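Local coordinates for protein alpha-glucosidase (Bacteroides thetaiotaomicron, PDB 5XFM) that hydrolyses beta-L-arabinopyranosides and alpha-galactosides as a bifunctional, calcium-binding enzyme of glycoside hydrolase family 97, at residues A[38-43]-A[261-266]; A[303-308]-A[459-464]; A[237-242]-A[246-251]; A[476-481]-A[520-525]; A[387-392]-A[417-422]. The protein carries 1 engineered substitution. All coordinates share one frame; numbering follows the deposited sequence.

Interaction 1 (A[38-43]-A[261-266]); sequences PCYSVS and RTITVG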
# COMPACT_ATOMS: atom_id res chain seq x y z
N PRO A 38 6.54 30.71 2.07
CA PRO A 38 7.13 29.86 3.10
C PRO A 38 7.58 28.53 2.52
O PRO A 38 6.88 27.96 1.68
CB PRO A 38 5.97 29.67 4.09
CG PRO A 38 4.74 29.89 3.29
CD PRO A 38 5.12 30.98 2.33
N CYS A 39 8.73 28.04 2.95
CA CYS A 39 9.26 26.82 2.38
C CYS A 39 10.14 26.05 3.36
O CYS A 39 10.47 26.54 4.43
CB CYS A 39 10.04 27.14 1.10
SG CYS A 39 11.31 28.41 1.30
N TYR A 40 10.49 24.83 2.98
CA TYR A 40 11.40 24.00 3.75
C TYR A 40 12.38 23.34 2.79
O TYR A 40 12.16 23.35 1.59
CB TYR A 40 10.64 22.94 4.55
CG TYR A 40 10.03 21.86 3.69
CD1 TYR A 40 8.86 22.09 2.98
CD2 TYR A 40 10.61 20.60 3.60
CE1 TYR A 40 8.29 21.11 2.20
CE2 TYR A 40 10.05 19.61 2.81
CZ TYR A 40 8.89 19.88 2.11
OH TYR A 40 8.33 18.91 1.32
N SER A 41 13.48 22.82 3.32
CA SER A 41 14.41 22.04 2.49
C SER A 41 14.94 20.85 3.29
O SER A 41 14.94 20.87 4.52
CB SER A 41 15.56 22.90 1.99
OG SER A 41 16.41 23.27 3.05
N VAL A 42 15.36 19.81 2.59
CA VAL A 42 15.80 18.58 3.23
C VAL A 42 17.16 18.11 2.73
O VAL A 42 17.41 18.04 1.53
CB VAL A 42 14.78 17.44 3.03
CG1 VAL A 42 15.30 16.13 3.63
CG2 VAL A 42 13.44 17.83 3.64
N SER A 43 18.04 17.79 3.67
CA SER A 43 19.34 17.24 3.34
C SER A 43 19.58 15.91 4.06
O SER A 43 19.01 15.66 5.12
CB SER A 43 20.44 18.25 3.70
OG SER A 43 20.80 18.15 5.07
N ARG A 261 2.04 14.67 5.69
CA ARG A 261 2.83 14.55 4.47
C ARG A 261 4.12 13.82 4.85
O ARG A 261 4.78 14.22 5.81
CB ARG A 261 3.16 15.92 3.92
CG ARG A 261 1.98 16.88 3.87
CD ARG A 261 0.94 16.42 2.92
NE ARG A 261 -0.31 17.18 3.00
CZ ARG A 261 -1.51 16.60 2.93
NH1 ARG A 261 -1.61 15.28 2.82
NH2 ARG A 261 -2.60 17.34 3.00
N THR A 262 4.51 12.79 4.10
CA THR A 262 5.65 11.99 4.51
C THR A 262 6.78 11.95 3.48
O THR A 262 6.55 11.79 2.28
CB THR A 262 5.23 10.54 4.82
OG1 THR A 262 4.87 9.87 3.61
CG2 THR A 262 4.03 10.52 5.79
N ILE A 263 8.00 12.07 3.99
CA ILE A 263 9.20 12.02 3.17
C ILE A 263 10.19 11.00 3.73
O ILE A 263 10.79 11.21 4.79
CB ILE A 263 9.90 13.39 3.12
CG1 ILE A 263 8.90 14.50 2.82
CG2 ILE A 263 11.04 13.37 2.10
CD1 ILE A 263 9.48 15.90 2.96
N THR A 264 10.34 9.88 3.05
CA THR A 264 11.30 8.86 3.47
C THR A 264 12.58 9.05 2.66
O THR A 264 12.57 8.90 1.45
CB THR A 264 10.74 7.44 3.26
OG1 THR A 264 9.54 7.29 4.01
CG2 THR A 264 11.75 6.39 3.69
N VAL A 265 13.67 9.39 3.33
CA VAL A 265 14.87 9.79 2.60
C VAL A 265 16.07 9.00 3.09
O VAL A 265 16.18 8.70 4.27
CB VAL A 265 15.09 11.31 2.72
CG1 VAL A 265 14.76 11.79 4.11
CG2 VAL A 265 16.52 11.71 2.31
N GLY A 266 16.97 8.63 2.17
CA GLY A 266 18.20 7.98 2.58
C GLY A 266 19.26 8.01 1.50
O GLY A 266 18.99 8.46 0.39
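The phenol oxygen of Tyr40 has two neighbours of different character: it hydrogen-bonds to the carbonyl oxygen of Gly145, and it touches the terminal methyl of Ile263, where Tyr40 OH and Ile263 CD1 are 3.6 Å apart. The setting is the interior of a beta-sandwich, the architecture of the N-terminal domain, which belongs to the galactose mutarotase-like clan. Strand 39-44 lies in one antiparallel sheet and strand 256-266 in the other, and the segments 39-43 and 261-266 run at 35° to each other. With 9.1 Å between the segment axes, side chains rather than backbone bonds must bridge the layers, a clear example of how sandwich sheets are joined.

Tyr40 and Ile263 reach into the gap from opposite directions. The tyrosine ring stands between its own backbone N and carbonyl carbon (chi1 70°), and the Ile263 methyl meets it obliquely, 3.8 Å from Tyr40 CE2 to Ile263 CD1. Phe124 and Phe146 add further aromatic carbon around the pair, so that the hydroxyl, bonded to Gly145, is buried among largely hydrophobic side chains. Farther along the strands the packing relaxes. Val42 places CG2 in the plane of the Tyr40 ring, at its edge, and sends its other branch across to the opposite sheet, with Val42 CG1 at 4.4 Å from Val265 CG1.

Interaction 2 (A[303-308]-A[459-464]); sequences LWQDGS and NMVFNQ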
# COMPACT_ATOMS: atom_id res chain seq x y z
N LEU A 303 -8.78 -17.30 -11.56
CA LEU A 303 -8.44 -18.16 -12.69
C LEU A 303 -9.65 -18.77 -13.40
O LEU A 303 -9.56 -19.11 -14.58
CB LEU A 303 -7.51 -19.28 -12.22
CG LEU A 303 -6.05 -18.87 -12.07
CD1 LEU A 303 -5.22 -20.02 -11.53
CD2 LEU A 303 -5.51 -18.42 -13.41
N TRP A 304 -10.76 -18.93 -12.68
CA TRP A 304 -11.95 -19.56 -13.26
C TRP A 304 -13.04 -18.54 -13.60
O TRP A 304 -14.03 -18.86 -14.25
CB TRP A 304 -12.49 -20.64 -12.31
CG TRP A 304 -11.57 -21.82 -12.15
CD1 TRP A 304 -10.27 -21.92 -12.57
CD2 TRP A 304 -11.88 -23.07 -11.52
NE1 TRP A 304 -9.76 -23.16 -12.24
CE2 TRP A 304 -10.73 -23.88 -11.59
CE3 TRP A 304 -13.03 -23.58 -10.90
CZ2 TRP A 304 -10.69 -25.18 -11.08
CZ3 TRP A 304 -12.98 -24.87 -10.38
CH2 TRP A 304 -11.82 -25.65 -10.48
N GLN A 305 -12.83 -17.31 -13.15
CA GLN A 305 -13.66 -16.15 -13.50
C GLN A 305 -15.15 -16.32 -13.18
O GLN A 305 -15.53 -17.12 -12.32
CB GLN A 305 -13.47 -15.81 -14.98
CG GLN A 305 -12.04 -15.43 -15.33
CD GLN A 305 -11.63 -14.07 -14.79
OE1 GLN A 305 -12.31 -13.07 -15.02
NE2 GLN A 305 -10.51 -14.03 -14.06
N ASP A 306 -15.99 -15.55 -13.88
CA ASP A 306 -17.42 -15.45 -13.56
C ASP A 306 -18.14 -16.80 -13.64
O ASP A 306 -19.15 -17.02 -12.96
CB ASP A 306 -18.12 -14.45 -14.48
CG ASP A 306 -17.84 -12.99 -14.11
OD1 ASP A 306 -17.25 -12.73 -13.04
OD2 ASP A 306 -18.24 -12.10 -14.89
N GLY A 307 -17.64 -17.69 -14.49
CA GLY A 307 -18.22 -19.01 -14.63
C GLY A 307 -18.09 -19.86 -13.38
O GLY A 307 -18.76 -20.89 -13.25
N SER A 308 -17.24 -19.43 -12.46
CA SER A 308 -17.01 -20.18 -11.22
C SER A 308 -17.97 -19.78 -10.09
O SER A 308 -18.03 -20.44 -9.05
CB SER A 308 -15.57 -20.00 -10.77
OG SER A 308 -15.30 -18.64 -10.51
N ASN A 459 -4.97 -8.57 -13.85
CA ASN A 459 -4.57 -7.98 -15.12
C ASN A 459 -3.75 -8.98 -15.93
O ASN A 459 -3.85 -9.02 -17.16
CB ASN A 459 -3.81 -6.68 -14.89
CG ASN A 459 -4.68 -5.61 -14.23
OD1 ASN A 459 -4.49 -5.26 -13.07
ND2 ASN A 459 -5.64 -5.09 -14.99
N MET A 460 -2.97 -9.81 -15.25
CA MET A 460 -2.21 -10.85 -15.95
C MET A 460 -3.17 -11.84 -16.60
O MET A 460 -2.88 -12.38 -17.66
CB MET A 460 -1.26 -11.57 -15.00
CG MET A 460 -0.13 -10.70 -14.45
SD MET A 460 0.85 -11.59 -13.23
CE MET A 460 1.20 -13.10 -14.14
N VAL A 461 -4.31 -12.09 -15.96
CA VAL A 461 -5.33 -12.94 -16.58
C VAL A 461 -5.92 -12.22 -17.77
O VAL A 461 -6.22 -12.84 -18.80
CB VAL A 461 -6.44 -13.34 -15.59
CG1 VAL A 461 -7.39 -14.35 -16.23
CG2 VAL A 461 -5.85 -13.93 -14.32
N PHE A 462 -6.09 -10.90 -17.65
CA PHE A 462 -6.78 -10.15 -18.68
C PHE A 462 -5.92 -9.94 -19.93
O PHE A 462 -6.43 -9.99 -21.05
CB PHE A 462 -7.22 -8.78 -18.15
CG PHE A 462 -8.19 -8.85 -17.01
CD1 PHE A 462 -9.04 -9.94 -16.87
CD2 PHE A 462 -8.27 -7.82 -16.09
CE1 PHE A 462 -9.93 -10.00 -15.81
CE2 PHE A 462 -9.16 -7.88 -15.04
CZ PHE A 462 -9.99 -8.97 -14.90
N ASN A 463 -4.63 -9.72 -19.73
CA ASN A 463 -3.78 -9.20 -20.81
C ASN A 463 -2.35 -9.72 -20.71
O ASN A 463 -1.71 -9.63 -19.67
CB ASN A 463 -3.81 -7.66 -20.77
CG ASN A 463 -3.07 -7.01 -21.95
OD1 ASN A 463 -2.19 -7.60 -22.58
ND2 ASN A 463 -3.44 -5.76 -22.23
N GLN A 464 -1.86 -10.25 -21.83
CA GLN A 464 -0.51 -10.80 -21.94
C GLN A 464 0.56 -9.78 -21.59
O GLN A 464 1.64 -10.14 -21.10
CB GLN A 464 -0.27 -11.32 -23.36
CG GLN A 464 1.07 -12.01 -23.55
CD GLN A 464 1.21 -13.25 -22.68
OE1 GLN A 464 0.26 -14.02 -22.54
NE2 GLN A 464 2.38 -13.43 -22.09
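This is a small surface contact between the ends of two short helices, 300-304 and 458-462, in the catalytic TIM-barrel domain, and one glutamine makes most of it. Gln305 lies just past the first helix, where its backbone turns to positive phi (57°), and its side chain leaves the backbone toward the second helix. The chain bends at chi2, which sets the amide across Val461 and Phe462 with each end meeting a different residue.

The nitrogen end lies alongside an aliphatic branch, Gln305 NE2 being 3.8 Å from Val461 CG1, while its hydrogen bond goes back to the carbonyl oxygen of Ile302. That bond probably fixes which way round the amide lies. The oxygen lies off the rim of the Phe462 ring, in its plane, with 4.0 Å between Gln305 OE1 and Phe462 CE1. Amide and ring planes are nearly perpendicular, at 80°, and the oxygen lies near the hydrogen on CE1, which is probably weakly positive, and not over the face.

Leu498 packs beside the junction, against both Leu303 and Val461. The side chain of Phe462 is about 7 Å from the bound calcium ion, and Glu458, at the start of the same helix, is a calcium ligand; the helices follow barrel strands 295-299 and 448-451, at the mouth of a TIM barrel.

Interaction 3 (A[237-242]-A[246-251]); sequences PMAEEN and GTVAPA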
# COMPACT_ATOMS: atom_id res chain seq x y z
N PRO A 237 -8.52 16.00 -4.88
CA PRO A 237 -9.19 15.20 -5.92
C PRO A 237 -9.86 16.04 -7.01
O PRO A 237 -10.18 17.21 -6.80
CB PRO A 237 -10.24 14.39 -5.14
CG PRO A 237 -10.31 15.02 -3.78
CD PRO A 237 -8.97 15.62 -3.53
N MET A 238 -10.04 15.44 -8.18
CA MET A 238 -10.70 16.10 -9.30
C MET A 238 -12.22 16.17 -9.09
O MET A 238 -12.81 15.25 -8.53
CB MET A 238 -10.36 15.39 -10.60
CG MET A 238 -8.87 15.29 -10.85
SD MET A 238 -8.44 14.08 -12.10
CE MET A 238 -8.98 12.56 -11.31
N ALA A 239 -12.83 17.25 -9.56
CA ALA A 239 -14.25 17.47 -9.39
C ALA A 239 -15.08 16.38 -10.07
O ALA A 239 -16.17 16.04 -9.61
CB ALA A 239 -14.63 18.85 -9.94
N GLU A 240 -14.56 15.83 -11.16
CA GLU A 240 -15.29 14.82 -11.91
C GLU A 240 -15.34 13.46 -11.22
O GLU A 240 -16.05 12.57 -11.67
CB GLU A 240 -14.70 14.66 -13.32
CG GLU A 240 -14.85 15.88 -14.22
CD GLU A 240 -13.78 16.93 -13.96
OE1 GLU A 240 -12.89 16.68 -13.12
OE2 GLU A 240 -13.84 18.00 -14.60
N GLU A 241 -14.58 13.29 -10.14
CA GLU A 241 -14.59 12.02 -9.42
C GLU A 241 -15.94 11.79 -8.73
O GLU A 241 -16.74 12.73 -8.59
CB GLU A 241 -13.46 11.96 -8.39
CG GLU A 241 -12.06 11.84 -8.99
CD GLU A 241 -10.97 11.76 -7.93
OE1 GLU A 241 -10.97 10.80 -7.13
OE2 GLU A 241 -10.11 12.67 -7.89
N ASN A 242 -16.22 10.55 -8.34
CA ASN A 242 -17.50 10.20 -7.70
C ASN A 242 -18.67 10.58 -8.60
O ASN A 242 -19.74 10.95 -8.11
CB ASN A 242 -17.62 10.88 -6.33
CG ASN A 242 -18.60 10.18 -5.41
OD1 ASN A 242 -18.77 8.97 -5.47
ND2 ASN A 242 -19.25 10.96 -4.55
N GLY A 246 -20.39 15.36 -4.56
CA GLY A 246 -19.53 15.79 -3.47
C GLY A 246 -18.53 16.83 -3.91
O GLY A 246 -18.07 16.80 -5.05
N THR A 247 -18.17 17.74 -3.01
CA THR A 247 -17.23 18.81 -3.34
C THR A 247 -15.78 18.36 -3.17
O THR A 247 -15.50 17.37 -2.50
CB THR A 247 -17.48 20.07 -2.47
OG1 THR A 247 -17.73 19.67 -1.12
CG2 THR A 247 -18.68 20.86 -2.97
N VAL A 248 -14.87 19.09 -3.81
CA VAL A 248 -13.44 18.76 -3.78
C VAL A 248 -12.73 19.20 -2.49
O VAL A 248 -11.99 18.43 -1.88
CB VAL A 248 -12.72 19.41 -4.98
CG1 VAL A 248 -11.20 19.40 -4.78
CG2 VAL A 248 -13.12 18.73 -6.26
N ALA A 249 -12.98 20.43 -2.05
CA ALA A 249 -12.25 20.98 -0.90
C ALA A 249 -12.70 20.34 0.41
O ALA A 249 -13.89 20.25 0.69
CB ALA A 249 -12.42 22.48 -0.83
N PRO A 250 -11.73 19.84 1.19
CA PRO A 250 -11.98 19.20 2.49
C PRO A 250 -12.37 20.20 3.57
O PRO A 250 -11.89 21.33 3.61
CB PRO A 250 -10.63 18.55 2.81
CG PRO A 250 -9.64 19.41 2.14
CD PRO A 250 -10.30 19.83 0.85
N ALA A 251 -13.24 19.76 4.47
CA ALA A 251 -13.78 20.62 5.50
C ALA A 251 -13.70 19.90 6.84
O ALA A 251 -13.90 18.69 6.90
CB ALA A 251 -15.21 21.00 5.18
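Val248 pushes its forked side chain against the backbone at the start of 237-242, straddling the carbonyl oxygen of Pro237. Both branches reach that oxygen: Val248 CG1 lies 3.1 Å from Pro237 O, which is tight for a carbon, and Val248 CG2 lies 3.4 Å from the same atom. CG1 stands anti to the backbone N (chi1 166°), which leaves CG2 beside that N and turned to the next residues along. There it settles against Ala239, with Val248 CG2 at 3.6 Å from Ala239 CA and 4.0 Å from the methyl, Ala239 CB.

The valine lies against the entry of a type I beta turn, Met238 to Glu241. Two bonds brace it. Glu241 N donates to Met238 O, closing the turn, and the Glu241 side chain folds back to accept a hydrogen bond from Met238 N, at 2.8 Å from Glu241 OE2. That bond is bent (144° at the hydrogen) and comes to the anti side of the carboxylate, 26° out of its plane.

Both segments belong to the connection between strands 231-235 and 251-253, each of which pairs with strand 136-147. Beyond them begins the barrel domain's helix 410-425: just ahead of it, Lys409 NZ is hydrogen-bonded to the carbonyl oxygens of Ala239, Glu241 and Gly246, which ties the two sides of this loop to the catalytic domain.

Interaction 4 (A[476-481]-A[520-525]); sequences LHPFIR and VLLQNP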
# COMPACT_ATOMS: atom_id res chain seq x y z
N LEU A 476 9.11 -3.53 -8.44
CA LEU A 476 8.80 -2.18 -7.99
C LEU A 476 8.13 -2.15 -6.61
O LEU A 476 8.53 -1.35 -5.74
CB LEU A 476 7.92 -1.46 -9.02
CG LEU A 476 8.60 -1.10 -10.33
CD1 LEU A 476 7.57 -0.64 -11.34
CD2 LEU A 476 9.66 -0.02 -10.13
N HIS A 477 7.16 -3.03 -6.40
CA HIS A 477 6.27 -2.94 -5.23
C HIS A 477 6.90 -2.85 -3.83
O HIS A 477 6.45 -2.05 -3.02
CB HIS A 477 5.30 -4.12 -5.25
CG HIS A 477 4.41 -4.12 -6.46
ND1 HIS A 477 3.96 -2.95 -7.04
CD2 HIS A 477 3.94 -5.13 -7.22
CE1 HIS A 477 3.23 -3.25 -8.10
NE2 HIS A 477 3.20 -4.56 -8.23
N PRO A 478 7.94 -3.65 -3.54
CA PRO A 478 8.51 -3.53 -2.20
C PRO A 478 9.15 -2.17 -1.92
O PRO A 478 9.30 -1.80 -0.76
CB PRO A 478 9.55 -4.65 -2.14
CG PRO A 478 9.74 -5.10 -3.54
CD PRO A 478 8.46 -4.85 -4.24
N PHE A 479 9.53 -1.45 -2.98
CA PHE A 479 10.12 -0.12 -2.84
C PHE A 479 9.07 1.00 -2.80
O PHE A 479 9.35 2.10 -2.31
CB PHE A 479 11.09 0.15 -4.00
CG PHE A 479 12.25 -0.81 -4.09
CD1 PHE A 479 12.24 -1.85 -5.01
CD2 PHE A 479 13.37 -0.66 -3.28
CE1 PHE A 479 13.31 -2.73 -5.10
CE2 PHE A 479 14.44 -1.53 -3.36
CZ PHE A 479 14.41 -2.57 -4.28
N ILE A 480 7.88 0.73 -3.34
CA ILE A 480 6.89 1.79 -3.54
C ILE A 480 5.49 1.45 -2.99
O ILE A 480 5.20 1.73 -1.83
CB ILE A 480 6.78 2.17 -5.05
CG1 ILE A 480 8.17 2.48 -5.62
CG2 ILE A 480 5.86 3.37 -5.25
CD1 ILE A 480 8.19 2.81 -7.09
N ARG A 481 4.63 0.85 -3.80
CA ARG A 481 3.23 0.67 -3.39
C ARG A 481 3.09 -0.07 -2.06
O ARG A 481 2.35 0.36 -1.18
CB ARG A 481 2.44 -0.07 -4.48
CG ARG A 481 1.10 -0.65 -4.01
CD ARG A 481 0.12 0.41 -3.49
NE ARG A 481 -1.13 -0.21 -3.05
CZ ARG A 481 -1.31 -0.77 -1.85
NH1 ARG A 481 -0.34 -0.74 -0.95
NH2 ARG A 481 -2.47 -1.34 -1.56
N VAL A 520 6.52 -14.06 -0.39
CA VAL A 520 7.30 -13.41 0.65
C VAL A 520 7.54 -11.94 0.30
O VAL A 520 7.53 -11.07 1.18
CB VAL A 520 8.63 -14.14 0.87
CG1 VAL A 520 9.46 -13.43 1.91
CG2 VAL A 520 8.37 -15.57 1.29
N LEU A 521 7.76 -11.66 -0.98
CA LEU A 521 8.00 -10.30 -1.43
C LEU A 521 6.81 -9.37 -1.21
O LEU A 521 6.98 -8.24 -0.75
CB LEU A 521 8.38 -10.29 -2.91
CG LEU A 521 9.73 -10.94 -3.22
CD1 LEU A 521 9.99 -10.96 -4.72
CD2 LEU A 521 10.85 -10.24 -2.48
N LEU A 522 5.61 -9.84 -1.53
CA LEU A 522 4.41 -8.99 -1.48
C LEU A 522 3.57 -9.28 -0.22
O LEU A 522 3.01 -10.37 -0.08
CB LEU A 522 3.57 -9.19 -2.75
CG LEU A 522 4.32 -9.15 -4.09
CD1 LEU A 522 3.36 -9.22 -5.27
CD2 LEU A 522 5.20 -7.91 -4.18
N GLN A 523 3.43 -8.28 0.64
CA GLN A 523 2.81 -8.45 1.96
C GLN A 523 1.33 -8.02 2.02
O GLN A 523 0.95 -6.95 1.53
CB GLN A 523 3.62 -7.67 3.01
CG GLN A 523 3.02 -7.62 4.40
CD GLN A 523 2.09 -6.43 4.58
OE1 GLN A 523 2.37 -5.33 4.09
NE2 GLN A 523 0.98 -6.64 5.28
N ASN A 524 0.51 -8.90 2.60
CA ASN A 524 -0.88 -8.60 2.95
C ASN A 524 -1.37 -9.63 3.96
O ASN A 524 -1.13 -10.83 3.79
CB ASN A 524 -1.78 -8.59 1.70
CG ASN A 524 -3.11 -7.88 1.94
OD1 ASN A 524 -4.09 -8.49 2.36
ND2 ASN A 524 -3.14 -6.58 1.67
N PRO A 525 -2.07 -9.18 5.02
CA PRO A 525 -2.44 -10.03 6.16
C PRO A 525 -3.33 -11.23 5.78
O PRO A 525 -3.13 -12.34 6.27
CB PRO A 525 -3.23 -9.07 7.07
CG PRO A 525 -2.90 -7.71 6.58
CD PRO A 525 -2.63 -7.83 5.14
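The imidazole of His477 is met at its edge, near the ring plane, by one methyl of Leu522. The close touch is made lower down the histidine, at the base of the ring, where His477 CB and Leu522 CD2 are 3.9 Å apart. With chi1 of -62°, CG lies beside the backbone N and anti to the carbonyl carbon, and the ring offers the leucine its edge. The same methyl also reaches the pyrrolidine of Pro478, more loosely, at 4.5 Å from Leu522 CD2 to Pro478 CD.

These residues are buried in the TIM-barrel domain, where Leu522 is the first to leave the conformation of helix 512-521 as the chain turns toward the last barrel strand, 526-528. Just beyond, Gln523 N is bonded to Asn482 OD1, a polar tie between the same two parts of the chain. The contact also borders the C-terminal beta domain: Pro478 and Leu521 both pack on Leu570 of strand 567-574.

Interaction 5 (A[387-392]-A[417-422]); sequences REMKWL and EDILSD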
# COMPACT_ATOMS: atom_id res chain seq x y z
N ARG A 387 -27.98 -3.92 8.37
CA ARG A 387 -28.86 -5.08 8.18
C ARG A 387 -28.08 -6.26 7.57
O ARG A 387 -28.10 -7.41 8.07
CB ARG A 387 -30.05 -4.70 7.30
CG ARG A 387 -31.03 -5.82 7.00
CD ARG A 387 -32.25 -5.27 6.25
NE ARG A 387 -32.95 -4.28 7.06
CZ ARG A 387 -33.24 -3.05 6.66
NH1 ARG A 387 -32.90 -2.65 5.44
NH2 ARG A 387 -33.87 -2.21 7.47
N GLU A 388 -27.35 -5.95 6.50
CA GLU A 388 -26.53 -6.92 5.80
C GLU A 388 -25.52 -7.56 6.73
O GLU A 388 -25.43 -8.78 6.80
CB GLU A 388 -25.81 -6.25 4.63
CG GLU A 388 -25.15 -7.22 3.67
CD GLU A 388 -26.14 -7.96 2.81
OE1 GLU A 388 -27.29 -7.49 2.66
OE2 GLU A 388 -25.77 -9.03 2.27
N MET A 389 -24.81 -6.73 7.49
CA MET A 389 -23.73 -7.18 8.36
C MET A 389 -24.23 -7.99 9.55
O MET A 389 -23.52 -8.87 10.06
CB MET A 389 -22.91 -5.97 8.84
CG MET A 389 -21.94 -5.42 7.80
SD MET A 389 -21.07 -3.90 8.29
CE MET A 389 -20.13 -3.56 6.80
N LYS A 390 -25.44 -7.68 10.01
CA LYS A 390 -26.13 -8.52 10.99
C LYS A 390 -26.35 -9.91 10.41
O LYS A 390 -26.10 -10.92 11.09
CB LYS A 390 -27.47 -7.89 11.38
CG LYS A 390 -28.22 -8.67 12.44
CD LYS A 390 -28.38 -7.86 13.71
CE LYS A 390 -29.44 -8.46 14.64
NZ LYS A 390 -30.77 -8.63 13.98
N TRP A 391 -26.85 -9.96 9.17
CA TRP A 391 -27.00 -11.26 8.50
C TRP A 391 -25.65 -12.00 8.40
O TRP A 391 -25.55 -13.18 8.77
CB TRP A 391 -27.61 -11.08 7.11
CG TRP A 391 -27.70 -12.35 6.30
CD1 TRP A 391 -28.59 -13.37 6.48
CD2 TRP A 391 -26.89 -12.72 5.18
NE1 TRP A 391 -28.38 -14.36 5.55
CE2 TRP A 391 -27.34 -13.98 4.73
CE3 TRP A 391 -25.83 -12.11 4.50
CZ2 TRP A 391 -26.76 -14.64 3.65
CZ3 TRP A 391 -25.25 -12.77 3.43
CH2 TRP A 391 -25.72 -14.02 3.01
N LEU A 392 -24.62 -11.30 7.93
CA LEU A 392 -23.28 -11.88 7.79
C LEU A 392 -22.81 -12.49 9.09
O LEU A 392 -22.37 -13.64 9.12
CB LEU A 392 -22.25 -10.84 7.32
CG LEU A 392 -22.06 -10.44 5.85
CD1 LEU A 392 -23.34 -10.14 5.16
CD2 LEU A 392 -21.16 -9.23 5.72
N GLU A 417 -14.51 4.72 5.94
CA GLU A 417 -14.44 4.65 7.39
C GLU A 417 -15.71 4.07 8.00
O GLU A 417 -15.63 3.15 8.82
CB GLU A 417 -14.16 6.04 7.96
CG GLU A 417 -14.05 6.09 9.46
CD GLU A 417 -13.70 7.48 9.95
OE1 GLU A 417 -12.50 7.83 9.93
OE2 GLU A 417 -14.62 8.23 10.34
N ASP A 418 -16.88 4.57 7.60
CA ASP A 418 -18.14 4.06 8.13
C ASP A 418 -18.33 2.55 7.85
O ASP A 418 -18.84 1.81 8.70
CB ASP A 418 -19.33 4.85 7.56
CG ASP A 418 -19.30 6.32 7.98
OD1 ASP A 418 -18.52 6.66 8.89
OD2 ASP A 418 -20.09 7.12 7.43
N ILE A 419 -17.90 2.11 6.67
CA ILE A 419 -17.97 0.69 6.34
C ILE A 419 -17.09 -0.10 7.30
O ILE A 419 -17.52 -1.11 7.87
CB ILE A 419 -17.54 0.40 4.89
CG1 ILE A 419 -18.60 0.89 3.91
CG2 ILE A 419 -17.31 -1.09 4.69
CD1 ILE A 419 -18.14 0.84 2.45
N LEU A 420 -15.86 0.38 7.50
CA LEU A 420 -14.95 -0.27 8.45
C LEU A 420 -15.51 -0.35 9.87
O LEU A 420 -15.32 -1.36 10.58
CB LEU A 420 -13.60 0.45 8.46
CG LEU A 420 -12.62 -0.01 7.39
CD1 LEU A 420 -11.48 0.98 7.18
CD2 LEU A 420 -12.07 -1.37 7.81
N SER A 421 -16.18 0.72 10.30
CA SER A 421 -16.67 0.83 11.67
C SER A 421 -17.87 -0.11 11.91
O SER A 421 -17.93 -0.83 12.92
CB SER A 421 -17.03 2.29 11.96
OG SER A 421 -17.34 2.49 13.32
N ASP A 422 -18.84 -0.10 10.99
CA ASP A 422 -19.98 -1.03 11.08
C ASP A 422 -19.48 -2.49 11.01
O ASP A 422 -19.95 -3.39 11.74
CB ASP A 422 -21.00 -0.75 9.98
CG ASP A 422 -21.77 0.54 10.21
OD1 ASP A 422 -21.83 1.03 11.36
OD2 ASP A 422 -22.34 1.07 9.23
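Met389 reaches across from helix 382-395 and fits its sulfur closely against Asp422 of helix 410-425, which lies at a partly exposed edge of the contact with its carboxylate held by Arg385. The two helices follow one another on the outside of the TIM barrel, each linking parallel strands in a beta-alpha-beta crossover, with strand 399-403 between them in sequence. Packing of successive helices through a long flexible side chain is well illustrated here.

The tight part belongs to a single residue. Met389 is fully extended beyond CG (chi2 175°, chi3 -177°), which carries its end straight over to the neighbouring helix, where it crosses the Asp422 side chain at about a right angle. Met389 SD comes to 3.5 Å from Asp422 C and 3.6 Å from Asp422 CB, so the thioether meets the aspartate at its backbone and its first side-chain carbon. The terminal methyl is close as well, with Met389 CE 3.7 Å from Ile419 O. Ile400 of strand 399-403 and His426 also touch the methionine.

On the partly exposed, polar side, Asp422 OD2 forms a salt bridge with Arg385, one turn back along the methionine's own helix. The salt bridge thus joins the same two helices as the methionine contact. Looser than the rest is the pair of methyls, Met389 CE and Ile419 CG2, at 4.3 Å.

In the fold
From the N terminus, interaction 1 closes a long, helix-free loop whose intervening residues form much of the N-terminal beta-sandwich, joining its two sheets. Interaction 3 is nested inside that loop, a short local closure at the sandwich border facing the barrel. The chain then enters the TIM barrel, where interaction 2 brings the region after the first strand to a helix beyond strand 448-451; interaction 5 is nested within it, packing two consecutive outer helices. Interaction 4 follows in series and secures the approach to the last barrel strand, beside the C-terminal domain. None of the five touch; interactions 1 and 3 come nearest, about 7 Å between closest atoms.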